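Local structure of conserved hypothetical secreted protein (Helicobacter pylori, 4RNY) at residues T155-M160 against L170-N175; L95-S100 against K129-N134. The protein is a cell-shape determinant that binds zinc and, judging by its M23 peptidase family, probably acts as a metalloendopeptidase. All blocks are in the same frame, centred on the assembly; numbering follows the deposited sequence.

Interaction 1. Residues T155-M160 against L170-N175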
loop_
_atom_site.group_PDB
_atom_site.type_symbol
_atom_site.label_atom_id
_atom_site.label_comp_id
_atom_site.label_asym_id
_atom_site.label_seq_id
_atom_site.Cartn_x
_atom_site.Cartn_y
_atom_site.Cartn_z
ATOM N N THR A 155 -3.535 6.992 -6.308
ATOM C CA THR A 155 -2.326 6.626 -7.007
ATOM C C THR A 155 -1.887 7.724 -7.944
ATOM O O THR A 155 -2.641 8.135 -8.820
ATOM C CB THR A 155 -2.531 5.337 -7.840
ATOM O OG1 THR A 155 -2.691 4.249 -6.932
ATOM C CG2 THR A 155 -1.345 5.048 -8.679
ATOM N N ILE A 156 -0.659 8.179 -7.784
ATOM C CA ILE A 156 -0.102 9.211 -8.639
ATOM C C ILE A 156 0.362 8.584 -9.947
ATOM O O ILE A 156 1.148 7.640 -9.932
ATOM C CB ILE A 156 1.086 9.883 -7.953
ATOM C CG1 ILE A 156 0.587 10.657 -6.718
ATOM C CG2 ILE A 156 1.839 10.806 -8.932
ATOM C CD1 ILE A 156 1.692 11.321 -5.953
ATOM N N LYS A 157 -0.128 9.093 -11.058
ATOM C CA LYS A 157 0.356 8.750 -12.419
ATOM C C LYS A 157 1.465 9.655 -12.944
ATOM O O LYS A 157 2.430 9.191 -13.541
ATOM C CB LYS A 157 -0.811 8.797 -13.432
ATOM C CG LYS A 157 -2.049 8.013 -13.005
ATOM C CD LYS A 157 -1.733 6.535 -12.805
ATOM C CE LYS A 157 -1.326 5.863 -14.105
ATOM N NZ LYS A 157 -2.407 5.917 -15.139
ATOM N N MET A 158 1.328 10.943 -12.710
ATOM C CA MET A 158 2.416 11.883 -12.981
ATOM C C MET A 158 2.354 13.081 -12.053
ATOM O O MET A 158 1.286 13.468 -11.605
ATOM C CB MET A 158 2.320 12.415 -14.415
ATOM C CG MET A 158 3.110 13.698 -14.659
ATOM S SD MET A 158 2.694 14.333 -16.278
ATOM C CE MET A 158 1.199 15.232 -15.902
ATOM N N ALA A 159 3.513 13.664 -11.769
ATOM C CA ALA A 159 3.558 14.923 -11.089
ATOM C C ALA A 159 4.677 15.764 -11.657
ATOM O O ALA A 159 5.614 15.231 -12.247
ATOM C CB ALA A 159 3.726 14.735 -9.568
ATOM N N MET A 160 4.558 17.067 -11.411
ATOM C CA MET A 160 5.550 18.086 -11.760
ATOM C C MET A 160 5.543 19.070 -10.591
ATOM O O MET A 160 4.492 19.558 -10.177
ATOM C CB MET A 160 5.157 18.794 -13.059
ATOM C CG MET A 160 6.182 19.778 -13.627
ATOM S SD MET A 160 6.292 21.325 -12.695
ATOM C CE MET A 160 4.723 22.051 -13.081
ATOM N N LEU A 170 7.772 13.307 -12.086
ATOM C CA LEU A 170 7.664 11.957 -11.554
ATOM C C LEU A 170 6.647 11.247 -12.443
ATOM O O LEU A 170 5.561 11.784 -12.690
ATOM C CB LEU A 170 7.158 12.098 -10.131
ATOM C CG LEU A 170 6.670 10.890 -9.388
ATOM C CD1 LEU A 170 7.891 10.164 -8.844
ATOM C CD2 LEU A 170 5.730 11.284 -8.267
ATOM N N PHE A 171 6.989 10.068 -12.931
ATOM C CA PHE A 171 6.109 9.300 -13.782
ATOM C C PHE A 171 5.992 7.867 -13.239
ATOM O O PHE A 171 6.986 7.243 -12.953
ATOM C CB PHE A 171 6.696 9.237 -15.192
ATOM C CG PHE A 171 6.871 10.589 -15.864
ATOM C CD1 PHE A 171 5.849 11.128 -16.587
ATOM C CD2 PHE A 171 8.084 11.245 -15.822
ATOM C CE1 PHE A 171 5.990 12.363 -17.193
ATOM C CE2 PHE A 171 8.261 12.453 -16.463
ATOM C CZ PHE A 171 7.219 13.014 -17.146
ATOM N N SER A 172 4.775 7.373 -13.121
ATOM C CA SER A 172 4.504 5.992 -12.745
ATOM C C SER A 172 4.853 5.086 -13.920
ATOM O O SER A 172 5.024 5.542 -15.071
ATOM C CB SER A 172 3.021 5.803 -12.366
ATOM O OG SER A 172 2.159 5.984 -13.472
ATOM N N HIS A 173 4.957 3.801 -13.616
ATOM C CA HIS A 173 5.201 2.773 -14.615
ATOM C C HIS A 173 4.399 1.548 -14.189
ATOM O O HIS A 173 4.071 1.418 -13.008
ATOM C CB HIS A 173 6.685 2.455 -14.702
ATOM C CG HIS A 173 7.038 1.554 -15.837
ATOM N ND1 HIS A 173 7.404 2.027 -17.080
ATOM C CD2 HIS A 173 7.076 0.206 -15.927
ATOM C CE1 HIS A 173 7.680 1.010 -17.875
ATOM N NE2 HIS A 173 7.504 -0.105 -17.194
ATOM N N SER A 174 4.003 0.717 -15.159
ATOM C CA SER A 174 3.237 -0.522 -14.856
ATOM C C SER A 174 4.010 -1.471 -13.941
ATOM O O SER A 174 3.412 -2.283 -13.261
ATOM C CB SER A 174 2.843 -1.245 -16.159
ATOM O OG SER A 174 3.957 -1.891 -16.743
ATOM N N ASN A 175 5.339 -1.337 -13.868
ATOM C CA ASN A 175 6.145 -2.167 -12.982
ATOM C C ASN A 175 6.115 -1.720 -11.532
ATOM O O ASN A 175 6.822 -2.279 -10.713
ATOM C CB ASN A 175 7.588 -2.330 -13.485
ATOM C CG ASN A 175 8.422 -1.042 -13.406
ATOM O OD1 ASN A 175 8.040 -0.074 -12.746
ATOM N ND2 ASN A 175 9.551 -1.020 -14.142
#
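Leu-170 drops one methyl, CD2, into the hollow between Ile-156 and Ala-159. Leu-170 CD2 lies 4.0 Å from CG2 of Ile-156, whose side chain it crosses at about a right angle, while Ala-159 CB, 4.2 Å from the same CD2, forms the low side of the dip. A single methyl at Ala-159 suits this place, because helix 112-121 packs over the same face with Leu-118 and Ala-121. On the face of Met-158 and Phe-171 the two side chains run alongside each other in the same direction. With CG anti to the backbone N (chi1 162°), Met-158 brings SD to 3.9 Å from Phe-171 CE1, an oblique Met-aromatic contact, and helix 326-348 adds Ser-339 and Ala-336 to these two residues. The frame is the antiparallel hairpin of strands 153-163 and 166-172: Ala-159 and Leu-170 form a hydrogen-bonded pair, N to O 2.9 Å each way, and Met-158 and Phe-171 the non-hydrogen-bonded pair beside it. A classic beta bulge, with Lys-157 and Met-158 both facing Val-140 on strand 136-146, turns the chain at this point. Lys-157 O nevertheless receives the nearly straight bond from Ser-172 N (3.0 Å, 177°). Small Ser-172 fits into the bend, its CB 3.6 Å from Ile-156 O, and the folded Lys-157 chain, bent at chi2, chi3 and chi4, lays CE 3.5 Å from Ser-172 OG.

Interaction 2. Residues L95-S100 against K129-N134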
loop_
_atom_site.group_PDB
_atom_site.type_symbol
_atom_site.label_atom_id
_atom_site.label_comp_id
_atom_site.label_asym_id
_atom_site.label_seq_id
_atom_site.Cartn_x
_atom_site.Cartn_y
_atom_site.Cartn_z
ATOM N N LEU A 95 -1.818 23.625 -9.294
ATOM C CA LEU A 95 -1.725 24.340 -8.060
ATOM C C LEU A 95 -0.583 25.366 -8.123
ATOM O O LEU A 95 0.538 25.070 -8.575
ATOM C CB LEU A 95 -1.504 23.353 -6.915
ATOM C CG LEU A 95 -1.446 23.936 -5.514
ATOM C CD1 LEU A 95 -2.802 24.474 -5.101
ATOM C CD2 LEU A 95 -0.959 22.928 -4.493
ATOM N N SER A 96 -0.888 26.578 -7.662
ATOM C CA SER A 96 0.092 27.630 -7.500
ATOM C C SER A 96 0.080 27.879 -6.027
ATOM O O SER A 96 -0.975 28.196 -5.502
ATOM C CB SER A 96 -0.329 28.883 -8.275
ATOM O OG SER A 96 0.532 29.964 -7.959
ATOM N N LEU A 97 1.188 27.705 -5.330
ATOM C CA LEU A 97 1.173 27.724 -3.883
ATOM C C LEU A 97 0.923 29.083 -3.297
ATOM O O LEU A 97 1.439 30.057 -3.778
ATOM C CB LEU A 97 2.460 27.189 -3.302
ATOM C CG LEU A 97 2.892 25.757 -3.536
ATOM C CD1 LEU A 97 4.223 25.604 -2.850
ATOM C CD2 LEU A 97 1.885 24.824 -2.902
ATOM N N GLN A 98 0.126 29.098 -2.250
ATOM C CA GLN A 98 -0.293 30.303 -1.580
ATOM C C GLN A 98 0.246 30.287 -0.202
ATOM O O GLN A 98 0.538 31.312 0.339
ATOM C CB GLN A 98 -1.803 30.413 -1.511
ATOM C CG GLN A 98 -2.495 30.554 -2.837
ATOM C CD GLN A 98 -1.947 31.708 -3.618
ATOM O OE1 GLN A 98 -1.786 32.779 -3.084
ATOM N NE2 GLN A 98 -1.619 31.483 -4.875
ATOM N N THR A 99 0.388 29.117 0.367
ATOM C CA THR A 99 1.050 29.027 1.627
ATOM C C THR A 99 2.107 27.961 1.709
ATOM O O THR A 99 3.270 28.246 1.775
ATOM C CB THR A 99 0.062 28.850 2.776
ATOM O OG1 THR A 99 -0.420 27.524 2.793
ATOM C CG2 THR A 99 -1.102 29.754 2.600
ATOM N N SER A 100 1.685 26.719 1.714
ATOM C CA SER A 100 2.498 25.604 2.153
ATOM C C SER A 100 2.033 24.395 1.387
ATOM O O SER A 100 0.876 24.220 1.268
ATOM C CB SER A 100 2.190 25.414 3.622
ATOM O OG SER A 100 3.187 24.736 4.316
ATOM N N LYS A 129 9.701 21.689 2.486
ATOM C CA LYS A 129 10.279 22.833 3.210
ATOM C C LYS A 129 10.926 23.848 2.269
ATOM O O LYS A 129 10.995 25.022 2.585
ATOM C CB LYS A 129 11.283 22.364 4.289
ATOM C CG LYS A 129 12.310 21.325 3.816
ATOM C CD LYS A 129 13.186 20.792 4.952
ATOM C CE LYS A 129 12.458 19.736 5.782
ATOM N NZ LYS A 129 13.288 19.206 6.900
ATOM N N ARG A 130 11.364 23.398 1.104
ATOM C CA ARG A 130 11.986 24.270 0.111
ATOM C C ARG A 130 10.978 25.133 -0.694
ATOM O O ARG A 130 11.335 26.199 -1.188
ATOM C CB ARG A 130 12.833 23.400 -0.840
ATOM C CG ARG A 130 13.933 24.096 -1.643
ATOM C CD ARG A 130 14.873 23.037 -2.236
ATOM N NE ARG A 130 15.506 23.429 -3.502
ATOM C CZ ARG A 130 16.798 23.737 -3.675
ATOM N NH1 ARG A 130 17.667 23.728 -2.669
ATOM N NH2 ARG A 130 17.229 24.074 -4.887
ATOM N N LEU A 131 9.722 24.703 -0.821
ATOM C CA LEU A 131 8.835 25.326 -1.794
ATOM C C LEU A 131 8.278 26.662 -1.288
ATOM O O LEU A 131 8.064 26.860 -0.094
ATOM C CB LEU A 131 7.705 24.382 -2.178
ATOM C CG LEU A 131 8.171 23.057 -2.784
ATOM C CD1 LEU A 131 6.992 22.120 -2.955
ATOM C CD2 LEU A 131 8.857 23.316 -4.130
ATOM N N VAL A 132 8.063 27.596 -2.199
ATOM C CA VAL A 132 7.597 28.926 -1.783
ATOM C C VAL A 132 6.416 29.371 -2.625
ATOM O O VAL A 132 6.102 28.757 -3.651
ATOM C CB VAL A 132 8.740 30.003 -1.829
ATOM C CG1 VAL A 132 9.938 29.564 -1.006
ATOM C CG2 VAL A 132 9.157 30.287 -3.259
ATOM N N LYS A 133 5.797 30.478 -2.189
ATOM C CA LYS A 133 4.641 31.071 -2.860
ATOM C C LYS A 133 4.865 31.262 -4.349
ATOM O O LYS A 133 5.915 31.758 -4.806
ATOM C CB LYS A 133 4.255 32.411 -2.194
ATOM C CG LYS A 133 2.945 32.988 -2.702
ATOM C CD LYS A 133 2.495 34.199 -1.884
ATOM C CE LYS A 133 1.787 35.252 -2.750
ATOM N NZ LYS A 133 0.380 34.874 -3.069
ATOM N N ASN A 134 3.854 30.840 -5.099
ATOM C CA ASN A 134 3.846 30.835 -6.547
ATOM C C ASN A 134 4.711 29.796 -7.247
ATOM O O ASN A 134 4.745 29.786 -8.473
ATOM C CB ASN A 134 4.088 32.230 -7.135
ATOM C CG ASN A 134 2.883 33.128 -6.961
ATOM O OD1 ASN A 134 2.508 33.444 -5.847
ATOM N ND2 ASN A 134 2.248 33.492 -8.056
#
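Leu-97 and Leu-131 make the tight, apolar end of this contact. CD1 of Leu-97 presses on CB of Leu-131 at 3.8 Å, the two side chains crossing at about a right angle, and the same methyl lies 3.8 Å from Val-132 O. Leu-97 reaches this spot with CG anti to its own carbonyl carbon (chi1 -63°); branched leucines fill such a buried junction well without asking for polar partners. Beside it, one backbone bond joins the two segments: Asn-134 N points almost straight at Leu-97 O (2.9 Å, 174°). Lys-133 CG also sits 3.5 Å from Leu-97 O. Asparagine suits the next position, since Asn-134 has a positive phi (73°), a conformation this residue tolerates better than most. Buried Ser-96 sets its hydroxyl OG 3.7 Å from Asn-134 CA.

The other side is looser and faces solvent. There the long Lys-133 chain, bent at chi3 and chi4, runs past the backbone to a weak hydrogen bond from NZ to Gln-98 OE1 (3.0 Å), and the amide's other end makes a weak bond from NE2 to Ser-96 O. Such long, flexible polar groups can meet at a surface while staying hydrated.

Asp-104 of helix 101-109 accepts bonds from Gln-98 N and Thr-99 N where strand 87-96 has ended, while Leu-131, in the loop that leads into strand 136-146, leans on Pro-101 of that helix and on Val-161 of strand 153-163.

Both segments of interaction 2 come earlier in the chain than those of interaction 1, and the centres of the two contacts lie 22 Å apart, their nearest atoms about 7 Å from each other. Both reach one antiparallel sheet, in which strand 136-146 pairs with strand 87-96 on one flank and strand 153-163 on another. Interaction 2 brings the end of strand 87-96 to the loop that leads into strand 136-146, spanning the helical connection between them; interaction 1 joins the following hairpin, strands 153-163 and 166-172. Helix 112-121, within that connection, packs against the hairpin. One contact thus joins two neighbouring strands and the other the ends of two, at separate places in the same sheet, both away from the zinc site.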